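Local structure of adenylyltransferase and sulfurtransferase uba4 (Chaetomium thermophilum, 6YUB) at residues C[24-29]-C[79-84]; C[42-47]-C[87-92]. The protein probably adenylylates and then thiolates the C-terminal glycine of a ubiquitin-like sulfur carrier, for tRNA wobble-uridine thiolation and molybdenum cofactor synthesis, this chain being its C-terminal rhodanese-like domain. One frame throughout, in Å; residues are numbered along the deposited sequence.

Contact 1. Residues C[24-29]-C[79-84]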
loop_
_atom_site.group_PDB
_atom_site.type_symbol
_atom_site.label_atom_id
_atom_site.label_comp_id
_atom_site.label_asym_id
_atom_site.label_seq_id
_atom_site.Cartn_x
_atom_site.Cartn_y
_atom_site.Cartn_z
ATOM N N ASP C 24 -3.784 -1.128 -2.993
ATOM C CA ASP C 24 -4.123 -2.418 -2.397
ATOM C C ASP C 24 -3.762 -3.502 -3.409
ATOM O O ASP C 24 -4.443 -3.661 -4.428
ATOM C CB ASP C 24 -5.602 -2.473 -2.024
ATOM C CG ASP C 24 -5.951 -3.696 -1.196
ATOM O OD1 ASP C 24 -5.332 -4.762 -1.400
ATOM O OD2 ASP C 24 -6.851 -3.589 -0.337
ATOM N N THR C 25 -2.698 -4.249 -3.126
ATOM C CA THR C 25 -2.126 -5.184 -4.085
ATOM C C THR C 25 -2.722 -6.584 -3.998
ATOM O O THR C 25 -2.217 -7.497 -4.659
ATOM C CB THR C 25 -0.606 -5.266 -3.895
ATOM O OG1 THR C 25 -0.294 -5.259 -2.494
ATOM C CG2 THR C 25 0.084 -4.098 -4.580
ATOM N N ARG C 26 -3.771 -6.781 -3.209
ATOM C CA ARG C 26 -4.406 -8.086 -3.144
ATOM C C ARG C 26 -5.087 -8.408 -4.474
ATOM O O ARG C 26 -5.343 -7.531 -5.303
ATOM C CB ARG C 26 -5.423 -8.135 -2.007
ATOM C CG ARG C 26 -4.831 -7.878 -0.630
ATOM C CD ARG C 26 -5.915 -7.915 0.434
ATOM N NE ARG C 26 -6.888 -6.839 0.257
ATOM C CZ ARG C 26 -8.089 -6.812 0.827
ATOM N NH1 ARG C 26 -8.483 -7.808 1.610
ATOM N NH2 ARG C 26 -8.900 -5.787 0.605
ATOM N N GLU C 27 -5.378 -9.689 -4.672
ATOM C CA GLU C 27 -6.061 -10.117 -5.883
ATOM C C GLU C 27 -7.507 -9.626 -5.873
ATOM O O GLU C 27 -8.084 -9.321 -4.824
ATOM C CB GLU C 27 -6.003 -11.636 -6.018
ATOM C CG GLU C 27 -4.589 -12.180 -6.174
ATOM C CD GLU C 27 -3.904 -11.681 -7.435
ATOM O OE1 GLU C 27 -4.528 -11.734 -8.515
ATOM O OE2 GLU C 27 -2.744 -11.229 -7.345
ATOM N N LYS C 28 -8.091 -9.550 -7.073
ATOM C CA LYS C 28 -9.413 -8.954 -7.232
ATOM C C LYS C 28 -10.417 -9.549 -6.252
ATOM O O LYS C 28 -11.133 -8.818 -5.557
ATOM C CB LYS C 28 -9.894 -9.141 -8.673
ATOM N N GLU C 29 -10.482 -10.879 -6.181
ATOM C CA GLU C 29 -11.443 -11.531 -5.296
ATOM C C GLU C 29 -11.279 -11.054 -3.857
ATOM O O GLU C 29 -12.262 -10.756 -3.171
ATOM C CB GLU C 29 -11.291 -13.049 -5.386
ATOM C CG GLU C 29 -12.042 -13.673 -6.547
ATOM C CD GLU C 29 -11.564 -15.078 -6.864
ATOM O OE1 GLU C 29 -10.334 -15.293 -6.903
ATOM O OE2 GLU C 29 -12.418 -15.966 -7.073
ATOM N N VAL C 79 -0.180 -1.845 0.475
ATOM C CA VAL C 79 -0.682 -2.743 1.509
ATOM C C VAL C 79 -1.197 -4.007 0.839
ATOM O O VAL C 79 -1.829 -3.952 -0.221
ATOM C CB VAL C 79 -1.775 -2.063 2.365
ATOM C CG1 VAL C 79 -2.897 -1.528 1.486
ATOM C CG2 VAL C 79 -2.312 -3.035 3.402
ATOM N N CYS C 80 -0.922 -5.148 1.464
ATOM C CA CYS C 80 -1.283 -6.444 0.908
ATOM C C CYS C 80 -2.030 -7.239 1.979
ATOM O O CYS C 80 -2.616 -6.681 2.917
ATOM C CB CYS C 80 -0.029 -7.176 0.407
ATOM S SG CYS C 80 0.967 -7.893 1.725
ATOM N N ARG C 81 -2.012 -8.570 1.851
ATOM C CA ARG C 81 -2.712 -9.417 2.811
ATOM C C ARG C 81 -2.060 -9.340 4.188
ATOM O O ARG C 81 -2.700 -8.944 5.170
ATOM C CB ARG C 81 -2.746 -10.868 2.320
ATOM C CG ARG C 81 -4.006 -11.239 1.553
ATOM C CD ARG C 81 -4.136 -12.752 1.354
ATOM N NE ARG C 81 -4.748 -13.416 2.504
ATOM C CZ ARG C 81 -4.144 -14.320 3.276
ATOM N NH1 ARG C 81 -2.897 -14.703 3.033
ATOM N NH2 ARG C 81 -4.802 -14.852 4.296
ATOM N N ARG C 82 -0.779 -9.714 4.278
ATOM C CA ARG C 82 -0.087 -9.789 5.560
ATOM C C ARG C 82 1.262 -9.077 5.532
ATOM O O ARG C 82 2.103 -9.322 6.404
ATOM C CB ARG C 82 0.111 -11.252 5.973
ATOM C CG ARG C 82 -1.146 -12.103 5.918
ATOM C CD ARG C 82 -0.818 -13.561 6.218
ATOM N NE ARG C 82 -2.011 -14.394 6.339
ATOM C CZ ARG C 82 -2.676 -14.592 7.473
ATOM N NH1 ARG C 82 -2.275 -14.013 8.597
ATOM N NH2 ARG C 82 -3.749 -15.370 7.483
ATOM N N GLY C 83 1.489 -8.212 4.549
ATOM C CA GLY C 83 2.742 -7.486 4.469
ATOM C C GLY C 83 3.923 -8.301 3.990
ATOM O O GLY C 83 5.067 -7.963 4.305
ATOM N N GLN C 84 3.678 -9.364 3.224
ATOM C CA GLN C 84 4.750 -10.231 2.740
ATOM C C GLN C 84 5.205 -9.890 1.329
ATOM O O GLN C 84 6.405 -9.947 1.041
ATOM C CB GLN C 84 4.306 -11.697 2.794
ATOM C CG GLN C 84 4.750 -12.417 4.058
ATOM C CD GLN C 84 3.734 -13.430 4.544
ATOM O OE1 GLN C 84 3.088 -14.111 3.750
ATOM N NE2 GLN C 84 3.580 -13.524 5.859
#
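V79 O takes two hydrogen bonds from T25, one from the backbone and one from the side chain. T25 N meets it at 3.0 Å, N-H...O angle 167°, nearly in line with the carbonyl bond. T25 OG1 comes to V79 O at 3.0 Å from above the carbonyl plane, so two donors reach the buried oxygen from different directions. Threonine suits this place because, with OG1 set between the backbone N and carbonyl carbon (chi1 40°), its hydroxyl turns back to the acceptor that its own N-H uses. These bonds tie together the C-terminal ends of two neighbouring parallel strands in a rhodanese-like domain, where the chain after V79 turns into the loop of C80, the predicted persulfide-carrying cysteine. D24 and V79 form the last bridge, and D24 CA adds a CA-H...O contact to V79 O.

At the end of its strand, D24 turns its carboxylate to the residues that follow. D24 OD1 accepts from R26 N at 3.1 Å, closing an Asx turn, and on its syn lone pair from R26 NE, also at 3.1 Å. R26 NH2 reaches D24 OD2, so the guanidinium grips the carboxylate side-on; the bend at chi3 (-64°) brings the group back to it. The salt bridge probably favours the ionised carboxylate inside the fold, and R26 NH2 bonds G34 O as well.

Packing completes the contact. The aliphatic part of R26 lies against the C80-R81 peptide, and crosses R81 at about a right angle, R26 CD 4.0 Å from R81 CG. The charged end of R81 leads elsewhere, its NE bonding I127 O. Beside the cysteine, T25 OG1 stands 3.5 Å from C80 CB.

Contact 2. Residues C[42-47]-C[87-92]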
loop_
_atom_site.group_PDB
_atom_site.type_symbol
_atom_site.label_atom_id
_atom_site.label_comp_id
_atom_site.label_asym_id
_atom_site.label_seq_id
_atom_site.Cartn_x
_atom_site.Cartn_y
_atom_site.Cartn_z
ATOM N N VAL C 42 -4.679 -2.815 -7.179
ATOM C CA VAL C 42 -3.665 -3.071 -8.200
ATOM C C VAL C 42 -3.194 -4.511 -8.028
ATOM O O VAL C 42 -2.209 -4.762 -7.319
ATOM C CB VAL C 42 -2.510 -2.061 -8.112
ATOM C CG1 VAL C 42 -3.024 -0.653 -8.400
ATOM C CG2 VAL C 42 -1.828 -2.106 -6.753
ATOM N N PRO C 43 -3.863 -5.482 -8.649
ATOM C CA PRO C 43 -3.530 -6.891 -8.394
ATOM C C PRO C 43 -2.040 -7.175 -8.523
ATOM O O PRO C 43 -1.404 -6.836 -9.523
ATOM C CB PRO C 43 -4.342 -7.641 -9.457
ATOM C CG PRO C 43 -5.516 -6.751 -9.719
ATOM C CD PRO C 43 -5.004 -5.336 -9.575
ATOM N N PHE C 44 -1.487 -7.810 -7.486
ATOM C CA PHE C 44 -0.072 -8.167 -7.489
ATOM C C PHE C 44 0.270 -9.040 -8.690
ATOM O O PHE C 44 1.290 -8.823 -9.354
ATOM C CB PHE C 44 0.271 -8.870 -6.169
ATOM C CG PHE C 44 1.736 -9.158 -5.982
ATOM C CD1 PHE C 44 2.675 -8.143 -6.053
ATOM C CD2 PHE C 44 2.169 -10.445 -5.708
ATOM C CE1 PHE C 44 4.022 -8.410 -5.873
ATOM C CE2 PHE C 44 3.509 -10.718 -5.526
ATOM C CZ PHE C 44 4.437 -9.700 -5.607
ATOM N N SER C 45 -0.582 -10.019 -8.998
ATOM C CA SER C 45 -0.306 -10.929 -10.104
ATOM C C SER C 45 -0.119 -10.167 -11.411
ATOM O O SER C 45 0.835 -10.420 -12.160
ATOM C CB SER C 45 -1.438 -11.951 -10.232
ATOM O OG SER C 45 -2.681 -11.306 -10.457
ATOM N N LYS C 46 -1.022 -9.230 -11.706
ATOM C CA LYS C 46 -0.904 -8.441 -12.927
ATOM C C LYS C 46 0.165 -7.361 -12.807
ATOM O O LYS C 46 0.764 -6.972 -13.818
ATOM C CB LYS C 46 -2.251 -7.801 -13.271
ATOM N N PHE C 47 0.416 -6.872 -11.593
ATOM C CA PHE C 47 1.415 -5.826 -11.394
ATOM C C PHE C 47 2.789 -6.277 -11.873
ATOM O O PHE C 47 3.471 -5.555 -12.610
ATOM C CB PHE C 47 1.452 -5.433 -9.914
ATOM C CG PHE C 47 2.582 -4.515 -9.552
ATOM C CD1 PHE C 47 2.426 -3.141 -9.615
ATOM C CD2 PHE C 47 3.800 -5.028 -9.134
ATOM C CE1 PHE C 47 3.466 -2.296 -9.277
ATOM C CE2 PHE C 47 4.843 -4.188 -8.797
ATOM C CZ PHE C 47 4.676 -2.820 -8.867
ATOM N N GLN C 87 6.621 -5.376 0.248
ATOM C CA GLN C 87 7.957 -4.797 0.139
ATOM C C GLN C 87 8.495 -4.906 -1.282
ATOM O O GLN C 87 9.133 -3.970 -1.781
ATOM C CB GLN C 87 8.900 -5.479 1.128
ATOM C CG GLN C 87 8.373 -5.498 2.555
ATOM C CD GLN C 87 9.453 -5.794 3.576
ATOM O OE1 GLN C 87 9.362 -6.762 4.332
ATOM N NE2 GLN C 87 10.480 -4.953 3.611
ATOM N N GLU C 88 8.255 -6.036 -1.951
ATOM C CA GLU C 88 8.707 -6.182 -3.330
ATOM C C GLU C 88 8.074 -5.119 -4.221
ATOM O O GLU C 88 8.760 -4.484 -5.029
ATOM C CB GLU C 88 8.383 -7.584 -3.850
ATOM C CG GLU C 88 8.804 -7.807 -5.296
ATOM C CD GLU C 88 8.907 -9.275 -5.663
ATOM O OE1 GLU C 88 8.294 -10.114 -4.968
ATOM O OE2 GLU C 88 9.609 -9.589 -6.647
ATOM N N VAL C 89 6.764 -4.903 -4.076
ATOM C CA VAL C 89 6.089 -3.862 -4.848
ATOM C C VAL C 89 6.801 -2.528 -4.664
ATOM O O VAL C 89 7.102 -1.822 -5.634
ATOM C CB VAL C 89 4.607 -3.769 -4.442
ATOM C CG1 VAL C 89 3.968 -2.525 -5.043
ATOM C CG2 VAL C 89 3.858 -5.020 -4.875
ATOM N N VAL C 90 7.084 -2.165 -3.411
ATOM C CA VAL C 90 7.775 -0.911 -3.136
ATOM C C VAL C 90 9.157 -0.910 -3.777
ATOM O O VAL C 90 9.633 0.123 -4.263
ATOM C CB VAL C 90 7.859 -0.673 -1.616
ATOM C CG1 VAL C 90 8.774 0.503 -1.307
ATOM C CG2 VAL C 90 6.470 -0.443 -1.036
ATOM N N GLU C 91 9.821 -2.068 -3.794
ATOM C CA GLU C 91 11.179 -2.134 -4.323
ATOM C C GLU C 91 11.206 -1.861 -5.822
ATOM O O GLU C 91 12.135 -1.216 -6.323
ATOM C CB GLU C 91 11.791 -3.501 -4.018
ATOM N N LYS C 92 10.200 -2.343 -6.555
ATOM C CA LYS C 92 10.191 -2.172 -8.003
ATOM C C LYS C 92 9.768 -0.766 -8.410
ATOM O O LYS C 92 10.214 -0.268 -9.450
ATOM C CB LYS C 92 9.267 -3.206 -8.647
ATOM C CG LYS C 92 9.507 -4.630 -8.164
ATOM C CD LYS C 92 8.635 -5.637 -8.906
ATOM C CE LYS C 92 9.430 -6.415 -9.948
ATOM N NZ LYS C 92 9.397 -7.883 -9.685
#
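F44 and F47, one helical turn apart, both press on V89, and these apolar contacts carry most of the interface. V89 CG2 lies 3.5 Å from both CD1 and CE1 of F44, approaching the ring obliquely. V89 CG1 sits over one face of the F47 ring, 3.9 Å from F47 CZ. A branched valine suits the spot, since its two methyls spread between both rings, CG2 mainly against F44 and CG1 against F47. With CG anti to the backbone N (chi1 171°), F47 carries its ring across to the facing helix.

The two segments belong to helices 44-54 and 86-95 of the rhodanese-like domain. The second follows the loop of C80, the predicted persulfide cysteine, whose side chain is about 7 Å from that of F44 at their nearest atoms. V89 also touches V78 of strand 76-79, linking the helix pair to the sheet.

Replacing F47 with an alanine would probably leave V89 CG1 without its aromatic cover and K92 CD without the ring edge it lies against, opening a gap between the helices.

Charged residues border the hydrophobic patch. E88 OE1 lies at the edge of the F44 ring, in its plane, 3.9 Å from F44 CZ, the carboxylate turned 61° from the ring. K92 NZ forms a salt bridge with E88 OE2 at 3.5 Å, the hydrogen bond in it weak, while K92 CD meets the F47 edge, 4.1 Å from F47 CE2.

In the fold
Contact 1 is buried and largely polar, holding the ends of strands 21-24 and 76-79 beside the loop of the predicted catalytic cysteine. Contact 2 lies nearer the surface and joins two helices through aromatic and aliphatic groups, with charges at its border. Their segments alternate along the chain, 24-29, 42-47, 79-84 and 87-92, so the loop of contact 1 after strand 76-79 leads into helix 86-95, which contact 2 packs against helix 44-54. They also meet directly. D24 O and V42 N probably hydrogen bond at 2.9 Å, E27 OE1 and S45 OG at 2.7 Å, and T25 CG2 packs on V42 CG2, while T25 also touches V89 of contact 2.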